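Local coordinates for Thiol:disulfide interchange protein DsbC (Haemophilus influenzae, PDB 1T3B) that probably acts in the periplasm as a homodimeric thiol:disulfide oxidoreductase and isomerase, transferring or rearranging disulfide bonds in folding proteins, at residues A138-K143 and F147-A152; T91-I96 and Y171-Q176; Q106-Y111 and V118-F123. All coordinates share one frame; numbering follows the deposited sequence.

Contact 1 (A138-K143 and F147-A152)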
# COMPACT_ATOMS: atom_id res chain seq x y z
N ALA A 138 -26.06 2.15 -24.94
CA ALA A 138 -26.74 2.01 -26.21
C ALA A 138 -25.73 2.12 -27.33
O ALA A 138 -25.66 1.26 -28.20
CB ALA A 138 -27.79 3.09 -26.35
N ILE A 139 -24.92 3.17 -27.29
CA ILE A 139 -23.92 3.38 -28.33
C ILE A 139 -22.91 2.27 -28.48
O ILE A 139 -22.61 1.86 -29.59
CB ILE A 139 -23.13 4.69 -28.10
CG1 ILE A 139 -24.07 5.89 -28.18
CG2 ILE A 139 -22.04 4.83 -29.13
CD1 ILE A 139 -23.41 7.19 -27.76
N TRP A 140 -22.38 1.78 -27.37
CA TRP A 140 -21.36 0.75 -27.38
C TRP A 140 -21.83 -0.64 -27.79
O TRP A 140 -21.02 -1.49 -28.18
CB TRP A 140 -20.68 0.69 -26.02
CG TRP A 140 -19.30 1.28 -26.02
CD1 TRP A 140 -18.11 0.61 -26.16
CD2 TRP A 140 -18.98 2.67 -25.97
NE1 TRP A 140 -17.07 1.51 -26.22
CE2 TRP A 140 -17.58 2.78 -26.10
CE3 TRP A 140 -19.74 3.83 -25.84
CZ2 TRP A 140 -16.93 4.00 -26.11
CZ3 TRP A 140 -19.10 5.04 -25.84
CH2 TRP A 140 -17.71 5.12 -25.97
N THR A 141 -23.14 -0.88 -27.69
CA THR A 141 -23.74 -2.17 -28.03
C THR A 141 -24.63 -2.12 -29.27
O THR A 141 -25.22 -3.13 -29.66
CB THR A 141 -24.60 -2.70 -26.87
OG1 THR A 141 -25.60 -1.73 -26.54
CG2 THR A 141 -23.75 -2.98 -25.65
N ALA A 142 -24.70 -0.95 -29.90
CA ALA A 142 -25.51 -0.74 -31.10
C ALA A 142 -25.16 -1.73 -32.22
O ALA A 142 -24.31 -2.59 -32.03
CB ALA A 142 -25.33 0.68 -31.57
N LYS A 143 -25.81 -1.60 -33.38
CA LYS A 143 -25.53 -2.51 -34.50
C LYS A 143 -24.25 -2.15 -35.25
O LYS A 143 -23.64 -2.99 -35.89
CB LYS A 143 -26.72 -2.56 -35.46
CG LYS A 143 -27.48 -3.89 -35.39
CD LYS A 143 -28.57 -4.01 -36.48
CE LYS A 143 -28.03 -3.69 -37.86
NZ LYS A 143 -26.75 -4.38 -38.14
N PHE A 147 -21.14 4.35 -36.16
CA PHE A 147 -22.19 5.25 -36.60
C PHE A 147 -22.85 5.84 -35.38
O PHE A 147 -23.06 7.04 -35.31
CB PHE A 147 -23.23 4.50 -37.43
CG PHE A 147 -24.29 5.38 -38.02
CD1 PHE A 147 -24.13 5.95 -39.27
CD2 PHE A 147 -25.46 5.64 -37.31
CE1 PHE A 147 -25.11 6.77 -39.82
CE2 PHE A 147 -26.45 6.46 -37.83
CZ PHE A 147 -26.28 7.03 -39.09
N ALA A 148 -23.17 4.98 -34.43
CA ALA A 148 -23.83 5.41 -33.20
C ALA A 148 -23.02 6.48 -32.49
O ALA A 148 -23.57 7.49 -32.07
CB ALA A 148 -24.03 4.23 -32.29
N LEU A 149 -21.72 6.24 -32.37
CA LEU A 149 -20.81 7.16 -31.72
C LEU A 149 -20.58 8.41 -32.55
O LEU A 149 -20.61 9.52 -32.02
CB LEU A 149 -19.45 6.50 -31.43
CG LEU A 149 -18.39 7.40 -30.77
CD1 LEU A 149 -18.91 7.79 -29.39
CD2 LEU A 149 -17.03 6.71 -30.67
N ASN A 150 -20.34 8.23 -33.84
CA ASN A 150 -20.12 9.39 -34.69
C ASN A 150 -21.29 10.35 -34.54
O ASN A 150 -21.10 11.56 -34.45
CB ASN A 150 -19.95 8.98 -36.16
CG ASN A 150 -18.57 8.39 -36.44
OD1 ASN A 150 -17.60 8.65 -35.73
ND2 ASN A 150 -18.49 7.60 -37.50
N GLU A 151 -22.50 9.79 -34.48
CA GLU A 151 -23.71 10.59 -34.33
C GLU A 151 -23.88 11.21 -32.95
O GLU A 151 -24.34 12.33 -32.82
CB GLU A 151 -24.93 9.75 -34.69
CG GLU A 151 -25.06 9.55 -36.19
CD GLU A 151 -25.40 10.84 -36.93
OE1 GLU A 151 -26.53 11.35 -36.75
OE2 GLU A 151 -24.54 11.36 -37.68
N ALA A 152 -23.51 10.47 -31.91
CA ALA A 152 -23.60 11.00 -30.56
C ALA A 152 -22.69 12.23 -30.47
O ALA A 152 -23.02 13.23 -29.81
CB ALA A 152 -23.15 9.96 -29.56

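Contact 2 (T91-I96 and Y171-Q176)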
# COMPACT_ATOMS: atom_id res chain seq x y z
N THR A 91 -5.57 2.95 -26.96
CA THR A 91 -6.93 2.82 -26.45
C THR A 91 -7.25 4.06 -25.62
O THR A 91 -6.52 4.40 -24.69
CB THR A 91 -7.09 1.59 -25.57
OG1 THR A 91 -6.66 0.43 -26.27
CG2 THR A 91 -8.55 1.42 -25.19
N VAL A 92 -8.36 4.71 -25.93
CA VAL A 92 -8.77 5.94 -25.25
C VAL A 92 -10.04 5.75 -24.45
O VAL A 92 -11.00 5.19 -24.96
CB VAL A 92 -9.03 7.04 -26.29
CG1 VAL A 92 -9.54 8.29 -25.64
CG2 VAL A 92 -7.78 7.30 -27.06
N PHE A 93 -10.03 6.21 -23.20
CA PHE A 93 -11.23 6.13 -22.37
C PHE A 93 -11.94 7.44 -22.61
O PHE A 93 -11.40 8.52 -22.39
CB PHE A 93 -10.90 5.94 -20.90
CG PHE A 93 -10.46 4.55 -20.56
CD1 PHE A 93 -9.14 4.15 -20.75
CD2 PHE A 93 -11.37 3.61 -20.08
CE1 PHE A 93 -8.74 2.85 -20.46
CE2 PHE A 93 -10.98 2.32 -19.79
CZ PHE A 93 -9.66 1.93 -19.98
N MET A 94 -13.17 7.36 -23.08
CA MET A 94 -13.86 8.56 -23.44
C MET A 94 -15.26 8.69 -22.87
O MET A 94 -15.88 7.71 -22.50
CB MET A 94 -13.86 8.61 -24.97
CG MET A 94 -14.69 9.67 -25.58
SD MET A 94 -15.66 8.91 -26.88
CE MET A 94 -17.02 8.29 -25.96
N ASP A 95 -15.74 9.93 -22.79
CA ASP A 95 -17.07 10.23 -22.29
C ASP A 95 -17.73 11.13 -23.34
O ASP A 95 -17.06 11.95 -23.95
CB ASP A 95 -16.98 10.96 -20.94
CG ASP A 95 -18.32 11.06 -20.25
OD1 ASP A 95 -19.28 11.55 -20.89
OD2 ASP A 95 -18.42 10.64 -19.07
N ILE A 96 -19.03 10.97 -23.53
CA ILE A 96 -19.72 11.73 -24.56
C ILE A 96 -20.05 13.16 -24.21
O ILE A 96 -20.41 13.96 -25.07
CB ILE A 96 -21.01 11.01 -25.00
CG1 ILE A 96 -21.87 10.70 -23.78
CG2 ILE A 96 -20.66 9.73 -25.71
CD1 ILE A 96 -23.15 10.02 -24.11
N TYR A 171 -15.63 0.94 -17.43
CA TYR A 171 -15.41 1.91 -16.37
C TYR A 171 -14.47 1.35 -15.31
O TYR A 171 -13.42 1.91 -15.02
CB TYR A 171 -16.74 2.24 -15.74
CG TYR A 171 -16.64 3.33 -14.72
CD1 TYR A 171 -16.80 4.66 -15.10
CD2 TYR A 171 -16.39 3.04 -13.39
CE1 TYR A 171 -16.72 5.68 -14.15
CE2 TYR A 171 -16.31 4.05 -12.44
CZ TYR A 171 -16.48 5.36 -12.82
OH TYR A 171 -16.40 6.37 -11.89
N GLU A 172 -14.87 0.24 -14.72
CA GLU A 172 -14.08 -0.41 -13.69
C GLU A 172 -12.65 -0.70 -14.13
O GLU A 172 -11.73 -0.59 -13.33
CB GLU A 172 -14.80 -1.68 -13.26
CG GLU A 172 -16.24 -1.41 -12.84
CD GLU A 172 -17.02 -2.67 -12.55
OE1 GLU A 172 -16.86 -3.65 -13.31
OE2 GLU A 172 -17.80 -2.68 -11.58
N LEU A 173 -12.45 -1.06 -15.40
CA LEU A 173 -11.10 -1.33 -15.90
C LEU A 173 -10.31 -0.04 -15.97
O LEU A 173 -9.09 -0.05 -15.86
CB LEU A 173 -11.13 -1.96 -17.30
CG LEU A 173 -9.81 -1.96 -18.09
CD1 LEU A 173 -8.84 -2.96 -17.49
CD2 LEU A 173 -10.06 -2.30 -19.55
N GLY A 174 -11.02 1.06 -16.17
CA GLY A 174 -10.37 2.36 -16.26
C GLY A 174 -9.82 2.78 -14.92
O GLY A 174 -8.69 3.29 -14.81
N ILE A 175 -10.61 2.56 -13.88
CA ILE A 175 -10.17 2.91 -12.55
C ILE A 175 -8.91 2.12 -12.22
O ILE A 175 -7.94 2.69 -11.72
CB ILE A 175 -11.27 2.65 -11.52
CG1 ILE A 175 -12.45 3.57 -11.83
CG2 ILE A 175 -10.75 2.92 -10.11
CD1 ILE A 175 -13.57 3.51 -10.82
N GLN A 176 -8.92 0.83 -12.52
CA GLN A 176 -7.75 -0.00 -12.27
C GLN A 176 -6.52 0.66 -12.88
O GLN A 176 -5.43 0.64 -12.31
CB GLN A 176 -7.92 -1.38 -12.90
CG GLN A 176 -8.95 -2.26 -12.21
CD GLN A 176 -8.95 -3.67 -12.79
OE1 GLN A 176 -7.90 -4.30 -12.91
NE2 GLN A 176 -10.14 -4.17 -13.15

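Contact 3 (Q106-Y111 and V118-F123)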
# COMPACT_ATOMS: atom_id res chain seq x y z
N GLN A 106 -12.85 14.86 -33.19
CA GLN A 106 -12.88 15.63 -34.42
C GLN A 106 -11.58 15.53 -35.18
O GLN A 106 -11.44 16.12 -36.24
CB GLN A 106 -13.15 17.10 -34.12
CG GLN A 106 -14.56 17.39 -33.66
CD GLN A 106 -14.84 18.87 -33.57
OE1 GLN A 106 -14.22 19.58 -32.78
NE2 GLN A 106 -15.77 19.35 -34.38
N GLN A 107 -10.62 14.78 -34.65
CA GLN A 107 -9.33 14.66 -35.30
C GLN A 107 -8.89 13.24 -35.56
O GLN A 107 -7.69 12.98 -35.71
CB GLN A 107 -8.28 15.38 -34.47
CG GLN A 107 -8.63 16.83 -34.21
CD GLN A 107 -7.73 17.49 -33.21
OE1 GLN A 107 -6.52 17.46 -33.34
NE2 GLN A 107 -8.33 18.11 -32.19
N LEU A 108 -9.84 12.32 -35.61
CA LEU A 108 -9.48 10.94 -35.87
C LEU A 108 -8.72 10.88 -37.19
O LEU A 108 -7.75 10.12 -37.32
CB LEU A 108 -10.73 10.05 -35.96
CG LEU A 108 -11.37 9.46 -34.70
CD1 LEU A 108 -10.28 9.07 -33.72
CD2 LEU A 108 -12.29 10.43 -34.07
N LYS A 109 -9.15 11.68 -38.16
CA LYS A 109 -8.49 11.71 -39.46
C LYS A 109 -7.00 12.01 -39.28
O LYS A 109 -6.16 11.34 -39.87
CB LYS A 109 -9.14 12.75 -40.38
N GLU A 110 -6.69 13.02 -38.45
CA GLU A 110 -5.31 13.39 -38.17
C GLU A 110 -4.58 12.28 -37.43
O GLU A 110 -3.51 11.87 -37.85
CB GLU A 110 -5.26 14.67 -37.33
CG GLU A 110 -5.59 15.96 -38.07
CD GLU A 110 -7.04 16.04 -38.50
OE1 GLU A 110 -7.46 15.20 -39.33
OE2 GLU A 110 -7.75 16.95 -38.02
N TYR A 111 -5.15 11.77 -36.34
CA TYR A 111 -4.49 10.68 -35.62
C TYR A 111 -4.30 9.52 -36.57
O TYR A 111 -3.25 8.88 -36.60
CB TYR A 111 -5.30 10.19 -34.41
CG TYR A 111 -5.46 11.19 -33.29
CD1 TYR A 111 -6.62 11.97 -33.19
CD2 TYR A 111 -4.46 11.37 -32.35
CE1 TYR A 111 -6.76 12.90 -32.18
CE2 TYR A 111 -4.59 12.30 -31.34
CZ TYR A 111 -5.74 13.07 -31.26
OH TYR A 111 -5.87 14.02 -30.29
N VAL A 118 -7.11 4.67 -33.25
CA VAL A 118 -7.79 5.03 -32.01
C VAL A 118 -8.87 4.01 -31.66
O VAL A 118 -9.75 3.73 -32.46
CB VAL A 118 -8.39 6.44 -32.11
CG1 VAL A 118 -9.09 6.81 -30.81
CG2 VAL A 118 -7.30 7.45 -32.42
N ARG A 119 -8.81 3.45 -30.46
CA ARG A 119 -9.78 2.46 -30.01
C ARG A 119 -10.48 2.96 -28.75
O ARG A 119 -9.84 3.13 -27.72
CB ARG A 119 -9.07 1.14 -29.73
CG ARG A 119 -7.92 0.83 -30.68
CD ARG A 119 -7.45 -0.61 -30.58
NE ARG A 119 -7.13 -0.98 -29.21
CZ ARG A 119 -6.67 -2.17 -28.83
NH1 ARG A 119 -6.49 -3.12 -29.73
NH2 ARG A 119 -6.40 -2.40 -27.55
N TYR A 120 -11.78 3.18 -28.83
CA TYR A 120 -12.51 3.69 -27.69
C TYR A 120 -13.13 2.67 -26.76
O TYR A 120 -13.71 1.67 -27.18
CB TYR A 120 -13.65 4.63 -28.11
CG TYR A 120 -13.26 5.92 -28.79
CD1 TYR A 120 -12.46 6.88 -28.15
CD2 TYR A 120 -13.73 6.20 -30.06
CE1 TYR A 120 -12.15 8.08 -28.79
CE2 TYR A 120 -13.42 7.39 -30.69
CZ TYR A 120 -12.64 8.32 -30.06
OH TYR A 120 -12.35 9.47 -30.74
N LEU A 121 -13.00 2.98 -25.48
CA LEU A 121 -13.56 2.22 -24.38
C LEU A 121 -14.41 3.30 -23.73
O LEU A 121 -14.10 4.48 -23.85
CB LEU A 121 -12.46 1.76 -23.43
CG LEU A 121 -11.77 0.48 -23.87
CD1 LEU A 121 -10.67 0.13 -22.94
CD2 LEU A 121 -12.79 -0.63 -23.90
N ALA A 122 -15.46 2.92 -23.03
CA ALA A 122 -16.30 3.91 -22.41
C ALA A 122 -15.87 4.23 -20.99
O ALA A 122 -15.35 3.38 -20.27
CB ALA A 122 -17.76 3.46 -22.40
N PHE A 123 -16.09 5.47 -20.60
CA PHE A 123 -15.77 5.87 -19.26
C PHE A 123 -16.76 6.90 -18.77
O PHE A 123 -16.46 8.09 -18.75
CB PHE A 123 -14.35 6.44 -19.18
CG PHE A 123 -13.85 6.58 -17.77
CD1 PHE A 123 -13.32 5.48 -17.10
CD2 PHE A 123 -13.97 7.78 -17.09
CE1 PHE A 123 -12.93 5.58 -15.77
CE2 PHE A 123 -13.58 7.89 -15.76
CZ PHE A 123 -13.06 6.79 -15.10

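Contact 1 (A138-K143 and F147-A152)
Ile-139 of helix 131-141 lies against Ala-148 and Leu-149 of helix 145-153. The two helices are joined by a short turn, forming a helical hairpin in the α-helical insert of the DsbC thioredoxin-like domain. The side chains that meet are all apolar, and no hydrogen bond crosses between the segments. Ile-139 buries the most surface and works with both of its branches. Its CG2 sits 3.8 Å from CB of Ala-148 and equally near CB of Leu-149, and it also rests on the helix backbone, 3.5 Å from Leu-149 N. The other branch is extended (chi2 172°), which carries CD1 one helical turn onward to the methyl group of Ala-152. The branched side chain thus bridges successive turns of the second helix.

Ala-148 is small enough for the chains to approach closely, and the CA atoms of Ile-139 and Ala-148 are 5.3 Å apart. Its methyl group also meets that of Ala-142, so Ala-148 CB has two methyl partners, Ile-139 CG2 and Ala-142 CB. Leu-149 follows the border of this contact toward the sheet. With its CG anti to the backbone N (chi1 178°), Leu-149 sends its methyls toward the strands, and both Leu-149 and Trp-140 continue onto Ile-79, Tyr-120 and Met-94. Between these two side chains the approach is looser and oblique, with CD1 of Leu-149 4.5 Å from CZ3 of the Trp-140 indole.

Contact 2 (T91-I96 and Y171-Q176)
The carbonyl oxygen of Tyr-171 receives two backbone N-H groups, from Ile-175 at 3.1 Å and, more weakly, from Gly-174, whose N lies 2.8 Å from Tyr-171 O. This turn of helix 166-177 presents Gly-174 to the ring of Phe-93, on strand 88-94 of the thioredoxin-fold sheet. The contact is therefore a helix laid on one face of the central sheet, and it is made essentially by a single aromatic side chain.

Phe-93 projects from the strand toward the helix with CG anti to its own carbonyl carbon (chi1 -76°), which places the far end of the ring against the helix backbone. Atom CE2 comes to 3.6 Å from Gly-174 CA, and CZ lies only slightly farther from the same carbon. Because glycine carries no side chain, the ring meets main-chain atoms directly, including Gly-174 N at 3.8 Å from CE2. The approach is oblique to the ring plane. CA atoms of Phe-93 and Gly-174 are 7.2 Å apart, a gap that the Phe-93 ring fills.

The buried surroundings are completed by Leu-121 and Phe-123, which touch Phe-93, while Leu-173 runs on to Leu-71 of helix 63-72. Beyond the strand, Asp-95 is held by Thr-97 through OD1 and by the backbone N of Arg-125 through OD2, in the connection that leads to the redox-active disulfide of Cys-98 and Cys-101. Phe-93 lies near that site without touching it. Leu-173 adds the remaining apolar touch: its CD2 meets the ring at the edge, close to the ring plane, 4.3 Å from Phe-93 CZ.

Contact 3 (Q106-Y111 and V118-F123)
Between residues 106-111 and 118-123 the CA atoms of Leu-108 and Val-118 are the nearest, 7.3 Å apart. Helix 108-113 and strand 116-122 form the second half of a β-α-β unit of the thioredoxin fold: strand 88-94 leads through the helix carrying the CxxC disulfide and then helix 108-113 into strand 116-122, which lies parallel to the first strand and beside it. Gln-107 occupies the N-cap position, and its carbonyl oxygen accepts the first-turn bond from Tyr-111 N at 2.9 Å. No hydrogen bond passes between the two segments, and their contact is made by side chains.

Leu-108 carries most of the helix side. Its CA-CB bond does not aim at the strand, but the two methyl groups turn in to it, with CG anti to the carbonyl carbon (chi1 -85°). One of them, CD1, touches Val-118 at CB, 3.6 Å away, and is as near to CG2 of that residue; the two side chains cross at about a right angle. The other, CD2, lies 3.5 Å from the hydroxyl oxygen of Tyr-120, whose side chain comes from the opposite direction, and CD1 lies oblique to its ring. The end of Leu-108 thus reaches both Val-118 and Tyr-120.

Val-118 and Tyr-120 point to the same side of the strand and support one another: CG1 of Val-118 stands 3.8 Å above one face of the Tyr-120 ring, toward its rim. Tyr-81 meets the Tyr-120 ring nearly at right angles. One turn beyond Leu-108, Tyr-111 sends its hydroxyl to the carbonyl oxygen of Leu-197 by a hydrogen bond, while nearer the backbone its CB packs 3.9 Å from Val-118 CG2.

All three contacts belong to the thioredoxin-like domain and gather round one mixed sheet. Strands 88-94 and 116-122, neighbours and parallel, supply contacts 2 and 3, whose centres are about 13 Å apart. Contact 2 lies on one face of the sheet, against helix 166-177; contact 3 lies on the other, where the helical hairpin of contact 1 also packs. Centres of contacts 1 and 3 are about 14 Å apart, those of 1 and 2 about 17 Å. Along the chain, contact 3 closes before contact 1 opens, and both fall between the segments of contact 2. Trp-140 and Leu-149 meet Met-94 and Tyr-120, joining the inserted helices to the strands beside the helix that starts at the redox-active disulfide.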